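PDB 3CUC: protein of unknown function with a Fic domain from Bacteroides thetaiotaomicron VPI-5482, which is of unknown function but carries a Fic domain, a mostly helical fold of the Fic/DOC family built round a signature loop between two helices. Local coordinates for residues 10-14 / 214-218; 84-90 / 208-213; 179-183 / 258-263; 185-190 / 202-207. All blocks are in the same frame, centred on the assembly; numbering follows the deposited sequence.

How the contacts relate
Contact 4 lies nearest the chain's centre, about 6 Å away, and pairs the two helices that flank the Fic signature loop. The other three contacts tie outer helices to this pair or to the turn that follows it. Contact 2 leans helix 68-89 on the C-terminal end of helix 199-213, its centre about 13 Å from that of contact 4. Contact 3 lays helix 256-277 across the beginning of helix 178-192, about 11 Å from contact 4 between centres; Phe258 and His186 bridge the two. Contact 1 is the most remote, about 20 Å from contact 4 between centres, and joins the N-terminal helix to the turn directly following contact 2.

Contact 1 (10-14 / 214-218); sequences LYSKW and YGYPM
A Schellman motif closing helix 199-213 offers Gly215 O and the ring of Tyr216 to Trp14 and Tyr11 of the N-terminal helix. The motif is made by Tyr216 N reaching back to Leu211 O and Gly215 N to His212 O. Gly215 has a positive phi of 73°, a conformation glycine adopts easily, and its carbonyl is turned out toward helix 6-16. There it accepts a nearly straight hydrogen bond from Trp14, with NE1 to Gly215 O at 3.2 Å. The oxygen lies in the indole plane and the nitrogen in the carbonyl plane, so both flat groups are used edge-on. Tryptophan suits the place because the same ring also offers an apolar face: Pro217 CD lies over it, 4.0 Å from the centroid of the five-membered ring, in a CH-pi contact. One turn earlier, Tyr11 and Tyr216 form an offset stack, centroids 4.5 Å apart and planes at 22°. With its CG anti to the backbone N (chi1 -176°), Tyr11 swings CE1 over the Tyr216 face, 3.4 Å from Tyr216 CZ, while the two side chains cross at about a right angle. Trp14 also packs on Leu270 and Ala273 of helix 256-277, where Tyr216 touches Leu266. Pro217 rests on Trp28 of helix 22-42, and Tyr216 leans on Pro178 at the start of helix 178-192, which places the turn among four helices.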
# COMPACT_ATOMS: atom_id res chain seq x y z
N LEU A 10 -10.94 9.89 -16.95
CA LEU A 10 -9.96 8.82 -17.08
C LEU A 10 -10.53 7.50 -16.59
O LEU A 10 -10.39 6.48 -17.26
CB LEU A 10 -8.69 9.16 -16.29
CG LEU A 10 -7.73 10.20 -16.86
CD1 LEU A 10 -6.60 10.49 -15.87
CD2 LEU A 10 -7.16 9.76 -18.21
N TYR A 11 -11.19 7.52 -15.44
CA TYR A 11 -11.86 6.33 -14.91
C TYR A 11 -12.92 5.78 -15.87
O TYR A 11 -12.95 4.59 -16.15
CB TYR A 11 -12.53 6.63 -13.56
CG TYR A 11 -13.15 5.39 -12.97
CD1 TYR A 11 -12.34 4.36 -12.49
CD2 TYR A 11 -14.53 5.23 -12.90
CE1 TYR A 11 -12.89 3.20 -11.96
CE2 TYR A 11 -15.09 4.08 -12.36
CZ TYR A 11 -14.26 3.07 -11.90
OH TYR A 11 -14.80 1.92 -11.36
N SER A 12 -13.78 6.67 -16.35
CA SER A 12 -14.80 6.30 -17.31
C SER A 12 -14.20 5.63 -18.54
O SER A 12 -14.71 4.63 -19.01
CB SER A 12 -15.60 7.53 -17.74
OG SER A 12 -16.42 7.21 -18.85
N LYS A 13 -13.11 6.20 -19.05
CA LYS A 13 -12.44 5.66 -20.23
C LYS A 13 -11.87 4.29 -19.93
O LYS A 13 -11.92 3.38 -20.75
CB LYS A 13 -11.32 6.60 -20.69
CG LYS A 13 -10.57 6.14 -21.94
CD LYS A 13 -11.45 6.26 -23.19
CE LYS A 13 -10.75 5.70 -24.42
NZ LYS A 13 -11.55 5.99 -25.65
N TRP A 14 -11.31 4.15 -18.73
CA TRP A 14 -10.72 2.89 -18.29
C TRP A 14 -11.77 1.80 -18.23
O TRP A 14 -11.56 0.71 -18.77
CB TRP A 14 -10.05 3.08 -16.92
CG TRP A 14 -9.78 1.83 -16.14
CD1 TRP A 14 -10.41 1.43 -14.99
CD2 TRP A 14 -8.78 0.84 -16.40
NE1 TRP A 14 -9.88 0.25 -14.54
CE2 TRP A 14 -8.87 -0.14 -15.39
CE3 TRP A 14 -7.82 0.68 -17.41
CZ2 TRP A 14 -8.04 -1.26 -15.35
CZ3 TRP A 14 -7.00 -0.44 -17.37
CH2 TRP A 14 -7.11 -1.39 -16.35
N TYR A 214 -12.12 -3.25 -6.05
CA TYR A 214 -13.17 -2.47 -6.71
C TYR A 214 -12.83 -2.10 -8.15
O TYR A 214 -13.35 -1.14 -8.69
CB TYR A 214 -13.51 -1.24 -5.86
CG TYR A 214 -14.01 -1.62 -4.48
CD1 TYR A 214 -15.23 -2.26 -4.33
CD2 TYR A 214 -13.26 -1.37 -3.34
CE1 TYR A 214 -15.70 -2.64 -3.08
CE2 TYR A 214 -13.72 -1.75 -2.09
CZ TYR A 214 -14.95 -2.38 -1.97
OH TYR A 214 -15.42 -2.76 -0.73
N GLY A 215 -11.97 -2.88 -8.79
CA GLY A 215 -11.72 -2.76 -10.23
C GLY A 215 -10.92 -1.55 -10.69
O GLY A 215 -10.99 -1.17 -11.86
N TYR A 216 -10.17 -0.94 -9.79
CA TYR A 216 -9.29 0.16 -10.17
C TYR A 216 -7.90 -0.40 -10.42
O TYR A 216 -7.53 -1.41 -9.83
CB TYR A 216 -9.21 1.20 -9.06
CG TYR A 216 -10.44 2.08 -8.91
CD1 TYR A 216 -11.67 1.54 -8.58
CD2 TYR A 216 -10.35 3.46 -9.08
CE1 TYR A 216 -12.79 2.34 -8.43
CE2 TYR A 216 -11.46 4.28 -8.93
CZ TYR A 216 -12.67 3.72 -8.60
OH TYR A 216 -13.77 4.53 -8.46
N PRO A 217 -7.11 0.27 -11.28
CA PRO A 217 -5.72 -0.14 -11.42
C PRO A 217 -4.95 0.25 -10.17
O PRO A 217 -5.18 1.32 -9.61
CB PRO A 217 -5.23 0.68 -12.61
CG PRO A 217 -6.09 1.88 -12.60
CD PRO A 217 -7.43 1.42 -12.13
N MSE A 218 -4.04 -0.60 -9.75
CA MSE A 218 -3.28 -0.36 -8.53
C MSE A 218 -2.27 0.78 -8.74
O MSE A 218 -1.90 1.09 -9.88
CB MSE A 218 -2.61 -1.65 -8.08
CG MSE A 218 -3.62 -2.64 -7.53
SE MSE A 218 -2.84 -4.33 -7.08
CE MSE A 218 -2.53 -5.06 -8.90

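Contact 2 (84-90 / 208-213); sequences IKQEAQD and NFVLHR
His212, Ala88, Phe209 and Arg213 carry most of the contact between helix 68-89 and the end of helix 199-213. Polar bonds centre on the guanidinium of Arg213, which grips carbonyls in the last turn of helix 68-89, where backbone NH partners run out. The chain bends at chi3 (-71°), which turns NE and NH2 back to them. NE points at a lone pair of Ala88 O at 3.1 Å, nearly straight and in the guanidinium plane; NH2 makes a weak, bent bond to Glu87 O at 2.9 Å. On the same helix, Phe209 CZ lies over the centre of the guanidinium face. Arg93, just beyond the end of helix 68-89, completes the cluster through its O to NH1 and a salt bridge to Glu87. A third bond runs from Gln89 NE2 to His212 NE2, 2.8 Å long and in the imidazole plane, consistent with a neutral ring whose proton sits on ND1.

Apolar contacts fill in between. Ala88 CB meets Phe209 CD1 at 3.7 Å, and so small a methyl lets the helices approach, with Ala88 CA 4.4 Å from Arg213 CA. The Phe209 ring turns its edge to the backbone of Glu87, while Ile84 CD1 reaches Asn208 CB at 3.9 Å. The helices cross at -46° with Ile84 and Ala88 beside Phe209 and Arg213, spaced four residues on each helix, as in ridges-into-grooves packing of the i±4 class.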
# COMPACT_ATOMS: atom_id res chain seq x y z
N ILE A 84 -2.53 -10.03 -1.82
CA ILE A 84 -3.59 -9.03 -1.77
C ILE A 84 -4.46 -9.08 -3.02
O ILE A 84 -5.66 -8.82 -2.94
CB ILE A 84 -3.08 -7.58 -1.52
CG1 ILE A 84 -2.17 -7.10 -2.66
CG2 ILE A 84 -2.38 -7.47 -0.17
CD1 ILE A 84 -2.15 -5.60 -2.81
N LYS A 85 -3.88 -9.42 -4.17
CA LYS A 85 -4.65 -9.57 -5.40
C LYS A 85 -5.72 -10.64 -5.21
O LYS A 85 -6.91 -10.41 -5.47
CB LYS A 85 -3.75 -9.91 -6.58
CG LYS A 85 -2.99 -8.70 -7.13
CD LYS A 85 -1.74 -9.10 -7.91
CE LYS A 85 -2.06 -9.60 -9.30
NZ LYS A 85 -0.81 -9.91 -10.04
N GLN A 86 -5.30 -11.81 -4.74
CA GLN A 86 -6.19 -12.94 -4.52
C GLN A 86 -7.25 -12.64 -3.46
O GLN A 86 -8.42 -12.99 -3.63
CB GLN A 86 -5.39 -14.16 -4.12
CG GLN A 86 -6.21 -15.41 -3.98
CD GLN A 86 -5.35 -16.63 -3.80
OE1 GLN A 86 -5.28 -17.20 -2.71
NE2 GLN A 86 -4.67 -17.04 -4.86
N GLU A 87 -6.82 -12.01 -2.37
CA GLU A 87 -7.75 -11.65 -1.30
C GLU A 87 -8.76 -10.64 -1.84
O GLU A 87 -9.95 -10.83 -1.66
CB GLU A 87 -7.00 -11.07 -0.09
CG GLU A 87 -7.75 -11.21 1.24
CD GLU A 87 -7.67 -12.60 1.84
OE1 GLU A 87 -7.21 -13.53 1.15
OE2 GLU A 87 -8.07 -12.76 3.02
N ALA A 88 -8.27 -9.60 -2.52
CA ALA A 88 -9.14 -8.58 -3.12
C ALA A 88 -10.13 -9.17 -4.14
O ALA A 88 -11.30 -8.79 -4.15
CB ALA A 88 -8.31 -7.50 -3.78
N GLN A 89 -9.68 -10.08 -4.99
CA GLN A 89 -10.55 -10.63 -6.03
C GLN A 89 -11.72 -11.41 -5.46
O GLN A 89 -12.81 -11.40 -6.04
CB GLN A 89 -9.76 -11.51 -7.01
CG GLN A 89 -8.95 -10.71 -8.03
CD GLN A 89 -7.75 -11.49 -8.54
OE1 GLN A 89 -7.80 -12.72 -8.66
NE2 GLN A 89 -6.65 -10.78 -8.84
N ASP A 90 -11.52 -12.08 -4.33
CA ASP A 90 -12.61 -12.77 -3.65
C ASP A 90 -13.44 -11.73 -2.91
O ASP A 90 -13.26 -11.49 -1.72
CB ASP A 90 -12.09 -13.84 -2.69
CG ASP A 90 -13.20 -14.64 -2.05
OD1 ASP A 90 -14.40 -14.30 -2.23
OD2 ASP A 90 -12.89 -15.63 -1.36
N ASN A 208 -3.63 -0.85 -2.33
CA ASN A 208 -3.81 -1.57 -3.57
C ASN A 208 -4.77 -2.75 -3.43
O ASN A 208 -5.36 -3.19 -4.43
CB ASN A 208 -2.46 -1.99 -4.15
CG ASN A 208 -1.70 -0.81 -4.75
OD1 ASN A 208 -2.30 0.16 -5.21
ND2 ASN A 208 -0.38 -0.90 -4.75
N PHE A 209 -4.95 -3.24 -2.21
CA PHE A 209 -5.99 -4.23 -1.93
C PHE A 209 -7.35 -3.63 -2.22
O PHE A 209 -8.17 -4.22 -2.92
CB PHE A 209 -5.91 -4.71 -0.48
CG PHE A 209 -7.13 -5.47 -0.02
CD1 PHE A 209 -7.26 -6.83 -0.25
CD2 PHE A 209 -8.14 -4.81 0.68
CE1 PHE A 209 -8.38 -7.53 0.20
CE2 PHE A 209 -9.26 -5.50 1.12
CZ PHE A 209 -9.37 -6.87 0.88
N VAL A 210 -7.58 -2.44 -1.68
CA VAL A 210 -8.86 -1.77 -1.85
C VAL A 210 -9.12 -1.46 -3.33
O VAL A 210 -10.16 -1.82 -3.87
CB VAL A 210 -8.93 -0.48 -1.00
CG1 VAL A 210 -10.25 0.26 -1.25
CG2 VAL A 210 -8.75 -0.81 0.48
N LEU A 211 -8.15 -0.83 -3.98
CA LEU A 211 -8.30 -0.45 -5.37
C LEU A 211 -8.53 -1.65 -6.28
O LEU A 211 -9.38 -1.60 -7.17
CB LEU A 211 -7.06 0.31 -5.87
CG LEU A 211 -6.75 1.68 -5.24
CD1 LEU A 211 -5.48 2.27 -5.84
CD2 LEU A 211 -7.90 2.62 -5.45
N HIS A 212 -7.79 -2.73 -6.07
CA HIS A 212 -7.93 -3.91 -6.92
C HIS A 212 -9.31 -4.56 -6.76
O HIS A 212 -9.96 -4.94 -7.75
CB HIS A 212 -6.84 -4.92 -6.61
CG HIS A 212 -6.77 -6.05 -7.59
ND1 HIS A 212 -6.45 -5.87 -8.92
CD2 HIS A 212 -6.97 -7.38 -7.42
CE1 HIS A 212 -6.47 -7.04 -9.53
NE2 HIS A 212 -6.77 -7.97 -8.65
N ARG A 213 -9.75 -4.69 -5.51
CA ARG A 213 -11.06 -5.26 -5.19
C ARG A 213 -12.18 -4.58 -5.96
O ARG A 213 -13.07 -5.25 -6.46
CB ARG A 213 -11.33 -5.18 -3.69
CG ARG A 213 -12.80 -5.35 -3.30
CD ARG A 213 -12.92 -5.84 -1.88
NE ARG A 213 -12.49 -7.23 -1.77
CZ ARG A 213 -12.49 -7.94 -0.65
NH1 ARG A 213 -12.89 -7.41 0.49
NH2 ARG A 213 -12.08 -9.19 -0.68

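Contact 3 (179-183 / 258-263); sequences VELAA and FVNYLS
Ala183 fits against Phe258, Val259 and Leu262 where two helices of the mostly helical Fic fold cross steeply, at 118° between the short segments. Here the packing is tight and mostly buried. The methyl of Ala183 meets Leu262 CD1 at 3.6 Å and Val259 CG2 at 3.9 Å, and a residue with so short a side chain lets the two backbones come near, with Ala183 CA only 5.5 Å from Val259 CA. Phe258 closes this end by turning its ring edge to Ala183: Ala183 O lies near the ring plane, 3.4 Å from Phe258 CE2. Its first torsion, with CG anti to the backbone N (chi1 -177°), brings the ring round to that carbonyl. One face of the ring is covered from its own helix by Leu262 CG, and beyond the segments the side chain packs on Leu233 and Cys236 of helix 226-240 and meets the ring of His186.

The other end is looser and partly exposed. Glu180 gives only the aliphatic start of its chain, CG to Val259 CG1 at 4.1 Å, while its carboxylate serves Thr177 N; an acid suits this first turn of the helix, where it can accept from a backbone NH. Val179 CG1 bridges the two zones, touching Leu262 CB at 4.1 Å and lying beside Ser263 OG. That hydroxyl is turned back to its own helix: Ser263 OG donates to Val259 O at 2.8 Å from above the carbonyl plane, whereas Ser263 N reaches the same oxygen from the opposite face.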
# COMPACT_ATOMS: atom_id res chain seq x y z
N VAL A 179 -10.99 5.26 -3.57
CA VAL A 179 -9.79 6.07 -3.31
C VAL A 179 -9.84 6.61 -1.88
O VAL A 179 -8.84 6.57 -1.16
CB VAL A 179 -9.63 7.23 -4.31
CG1 VAL A 179 -8.37 8.04 -4.02
CG2 VAL A 179 -9.58 6.69 -5.73
N GLU A 180 -11.01 7.11 -1.49
CA GLU A 180 -11.22 7.62 -0.14
C GLU A 180 -11.02 6.53 0.91
O GLU A 180 -10.28 6.72 1.87
CB GLU A 180 -12.63 8.20 0.01
CG GLU A 180 -12.86 9.50 -0.74
CD GLU A 180 -14.33 9.88 -0.86
OE1 GLU A 180 -15.21 9.02 -0.59
OE2 GLU A 180 -14.62 11.04 -1.22
N LEU A 181 -11.69 5.40 0.71
CA LEU A 181 -11.62 4.29 1.66
C LEU A 181 -10.19 3.78 1.77
O LEU A 181 -9.72 3.47 2.87
CB LEU A 181 -12.57 3.15 1.24
CG LEU A 181 -12.61 1.90 2.14
CD1 LEU A 181 -12.90 2.26 3.58
CD2 LEU A 181 -13.62 0.89 1.63
N ALA A 182 -9.51 3.69 0.63
CA ALA A 182 -8.11 3.27 0.59
C ALA A 182 -7.23 4.26 1.34
O ALA A 182 -6.39 3.86 2.14
CB ALA A 182 -7.63 3.12 -0.85
N ALA A 183 -7.44 5.55 1.09
CA ALA A 183 -6.64 6.59 1.75
C ALA A 183 -6.81 6.53 3.26
O ALA A 183 -5.83 6.61 4.00
CB ALA A 183 -7.02 7.97 1.24
N PHE A 258 -4.07 13.87 1.66
CA PHE A 258 -3.60 12.53 1.32
C PHE A 258 -4.57 11.82 0.38
O PHE A 258 -4.15 11.00 -0.44
CB PHE A 258 -3.38 11.68 2.59
CG PHE A 258 -2.84 10.30 2.32
CD1 PHE A 258 -1.61 10.13 1.68
CD2 PHE A 258 -3.54 9.16 2.70
CE1 PHE A 258 -1.11 8.87 1.42
CE2 PHE A 258 -3.04 7.89 2.45
CZ PHE A 258 -1.82 7.75 1.81
N VAL A 259 -5.87 12.13 0.50
CA VAL A 259 -6.85 11.61 -0.46
C VAL A 259 -6.50 12.14 -1.85
O VAL A 259 -6.47 11.38 -2.82
CB VAL A 259 -8.31 11.98 -0.10
CG1 VAL A 259 -9.27 11.37 -1.10
CG2 VAL A 259 -8.66 11.51 1.31
N ASN A 260 -6.20 13.44 -1.93
CA ASN A 260 -5.80 14.04 -3.19
C ASN A 260 -4.52 13.40 -3.73
O ASN A 260 -4.42 13.12 -4.93
CB ASN A 260 -5.61 15.56 -3.06
CG ASN A 260 -6.93 16.30 -2.85
OD1 ASN A 260 -8.01 15.80 -3.19
ND2 ASN A 260 -6.85 17.49 -2.28
N TYR A 261 -3.57 13.13 -2.84
CA TYR A 261 -2.30 12.52 -3.24
C TYR A 261 -2.50 11.17 -3.93
O TYR A 261 -1.96 10.92 -5.00
CB TYR A 261 -1.37 12.37 -2.04
CG TYR A 261 0.01 11.87 -2.44
CD1 TYR A 261 0.78 12.57 -3.37
CD2 TYR A 261 0.54 10.70 -1.90
CE1 TYR A 261 2.03 12.12 -3.75
CE2 TYR A 261 1.80 10.24 -2.28
CZ TYR A 261 2.54 10.96 -3.20
OH TYR A 261 3.78 10.51 -3.57
N LEU A 262 -3.28 10.29 -3.30
CA LEU A 262 -3.56 8.98 -3.89
C LEU A 262 -4.31 9.14 -5.21
O LEU A 262 -4.11 8.36 -6.14
CB LEU A 262 -4.37 8.10 -2.92
CG LEU A 262 -3.67 7.64 -1.63
CD1 LEU A 262 -4.51 6.56 -0.94
CD2 LEU A 262 -2.27 7.12 -1.90
N SER A 263 -5.17 10.15 -5.30
CA SER A 263 -5.89 10.41 -6.55
C SER A 263 -4.94 10.79 -7.68
O SER A 263 -5.11 10.34 -8.81
CB SER A 263 -6.94 11.50 -6.34
OG SER A 263 -7.83 11.12 -5.31

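Contact 4 (185-190 / 202-207); sequences LHYRYI and IARLLV
His186 and Ala203 meet face to methyl in a nearly antiparallel helix pair, 158° between the N-to-C directions, whose connection, running into the start of helix 199-213, carries the HPFEDGNGR signature of the Fic family. The imidazole stands out from helix 178-192 with CG anti to the backbone N (chi1 177°), which lays its face over Ala203 CB, 3.6 Å from the ring centroid, in a CH-pi contact. Alanine suits the place because its short side chain lets the backbones approach, His186 CA to Ala203 CA being 4.9 Å, while giving the ring face a methyl. At the ring edge Val207 CG2 lies 3.7 Å from His186 CD2. NE2 of the ring is bonded to the hydroxyl of Tyr229, which also receives NH1 of Arg204; the Arg204 guanidinium in turn makes a salt bridge with Glu44, a pairing consistent with the inhibitory [S/T]xxxE[G/N] motif of Fic proteins.

One turn on, Tyr189 takes the same extended first torsion (chi1 174°), and its ring lies against two partners on one side. Leu206 CD1 sits over the ring face, 4.2 Å from its centroid, the two side chains crossing at about a right angle. Toward the phenol end Ile202 approaches obliquely, CZ touching Ile202 CG2 at 3.4 Å, so the beta-branched residue packs beside the hydroxyl. Ile190 CD1 reaches back to Ala203 CB at 3.8 Å, and Leu185 CD2 packs on Leu206 CB at 4.0 Å. Around the pair, helix 156-173 covers Leu185 and Tyr189 through Tyr167, Met160 and Leu163, and helix 97-107 packs on Ile202.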
# COMPACT_ATOMS: atom_id res chain seq x y z
N LEU A 185 -8.00 3.97 5.13
CA LEU A 185 -7.44 2.70 5.63
C LEU A 185 -5.92 2.79 5.82
O LEU A 185 -5.39 2.36 6.85
CB LEU A 185 -7.78 1.54 4.68
CG LEU A 185 -7.24 0.15 5.05
CD1 LEU A 185 -7.66 -0.25 6.47
CD2 LEU A 185 -7.69 -0.90 4.05
N HIS A 186 -5.24 3.34 4.82
CA HIS A 186 -3.79 3.55 4.88
C HIS A 186 -3.44 4.43 6.08
O HIS A 186 -2.56 4.09 6.88
CB HIS A 186 -3.32 4.22 3.59
CG HIS A 186 -1.86 4.56 3.56
ND1 HIS A 186 -1.26 5.39 4.49
CD2 HIS A 186 -0.89 4.21 2.69
CE1 HIS A 186 0.02 5.51 4.20
NE2 HIS A 186 0.27 4.81 3.11
N TYR A 187 -4.14 5.55 6.20
CA TYR A 187 -3.80 6.54 7.22
C TYR A 187 -4.00 6.01 8.63
O TYR A 187 -3.09 6.09 9.45
CB TYR A 187 -4.62 7.82 7.04
CG TYR A 187 -4.16 8.89 7.99
CD1 TYR A 187 -3.02 9.64 7.71
CD2 TYR A 187 -4.83 9.13 9.19
CE1 TYR A 187 -2.57 10.61 8.59
CE2 TYR A 187 -4.39 10.10 10.07
CZ TYR A 187 -3.26 10.84 9.77
OH TYR A 187 -2.83 11.81 10.65
N ARG A 188 -5.18 5.48 8.90
CA ARG A 188 -5.49 4.92 10.21
C ARG A 188 -4.53 3.79 10.58
O ARG A 188 -4.00 3.76 11.69
CB ARG A 188 -6.93 4.45 10.27
CG ARG A 188 -7.92 5.60 10.23
CD ARG A 188 -9.35 5.11 10.34
NE ARG A 188 -10.26 6.20 10.69
CZ ARG A 188 -11.53 6.04 11.04
NH1 ARG A 188 -12.07 4.84 11.12
NH2 ARG A 188 -12.26 7.11 11.34
N TYR A 189 -4.29 2.88 9.63
CA TYR A 189 -3.33 1.80 9.84
C TYR A 189 -1.94 2.33 10.19
O TYR A 189 -1.33 1.91 11.18
CB TYR A 189 -3.23 0.87 8.63
CG TYR A 189 -2.14 -0.17 8.79
CD1 TYR A 189 -2.39 -1.37 9.44
CD2 TYR A 189 -0.85 0.07 8.32
CE1 TYR A 189 -1.40 -2.31 9.61
CE2 TYR A 189 0.15 -0.87 8.49
CZ TYR A 189 -0.12 -2.05 9.14
OH TYR A 189 0.88 -2.98 9.29
N ILE A 190 -1.45 3.26 9.37
CA ILE A 190 -0.10 3.80 9.56
C ILE A 190 0.02 4.53 10.91
O ILE A 190 1.10 4.56 11.51
CB ILE A 190 0.33 4.72 8.38
CG1 ILE A 190 1.85 4.71 8.22
CG2 ILE A 190 -0.19 6.15 8.57
CD1 ILE A 190 2.40 3.40 7.63
N ILE A 202 2.87 -2.54 4.40
CA ILE A 202 1.52 -3.05 4.64
C ILE A 202 0.51 -1.98 4.25
O ILE A 202 -0.43 -2.27 3.52
CB ILE A 202 1.29 -3.47 6.10
CG1 ILE A 202 2.21 -4.64 6.49
CG2 ILE A 202 -0.17 -3.87 6.31
CD1 ILE A 202 1.84 -5.96 5.84
N ALA A 203 0.72 -0.75 4.72
CA ALA A 203 -0.15 0.36 4.37
C ALA A 203 -0.37 0.43 2.86
O ALA A 203 -1.50 0.44 2.38
CB ALA A 203 0.41 1.68 4.88
N ARG A 204 0.73 0.43 2.11
CA ARG A 204 0.66 0.59 0.67
C ARG A 204 0.06 -0.63 -0.01
O ARG A 204 -0.61 -0.50 -1.03
CB ARG A 204 2.04 0.92 0.10
CG ARG A 204 2.49 2.34 0.43
CD ARG A 204 3.80 2.70 -0.24
NE ARG A 204 4.91 1.94 0.34
CZ ARG A 204 5.55 2.24 1.47
NH1 ARG A 204 5.22 3.31 2.19
NH2 ARG A 204 6.54 1.47 1.89
N LEU A 205 0.30 -1.80 0.57
CA LEU A 205 -0.35 -3.02 0.10
C LEU A 205 -1.86 -2.96 0.32
O LEU A 205 -2.62 -3.39 -0.53
CB LEU A 205 0.25 -4.26 0.79
CG LEU A 205 1.56 -4.79 0.18
CD1 LEU A 205 2.25 -5.74 1.14
CD2 LEU A 205 1.31 -5.47 -1.16
N LEU A 206 -2.27 -2.42 1.47
CA LEU A 206 -3.69 -2.30 1.79
C LEU A 206 -4.40 -1.33 0.85
O LEU A 206 -5.56 -1.54 0.51
CB LEU A 206 -3.90 -1.89 3.26
CG LEU A 206 -3.54 -2.94 4.32
CD1 LEU A 206 -3.54 -2.31 5.70
CD2 LEU A 206 -4.50 -4.14 4.27
N VAL A 207 -3.70 -0.28 0.42
CA VAL A 207 -4.27 0.65 -0.55
C VAL A 207 -4.61 -0.12 -1.82
O VAL A 207 -5.74 -0.07 -2.31
CB VAL A 207 -3.31 1.79 -0.93
CG1 VAL A 207 -3.79 2.49 -2.20
CG2 VAL A 207 -3.17 2.77 0.21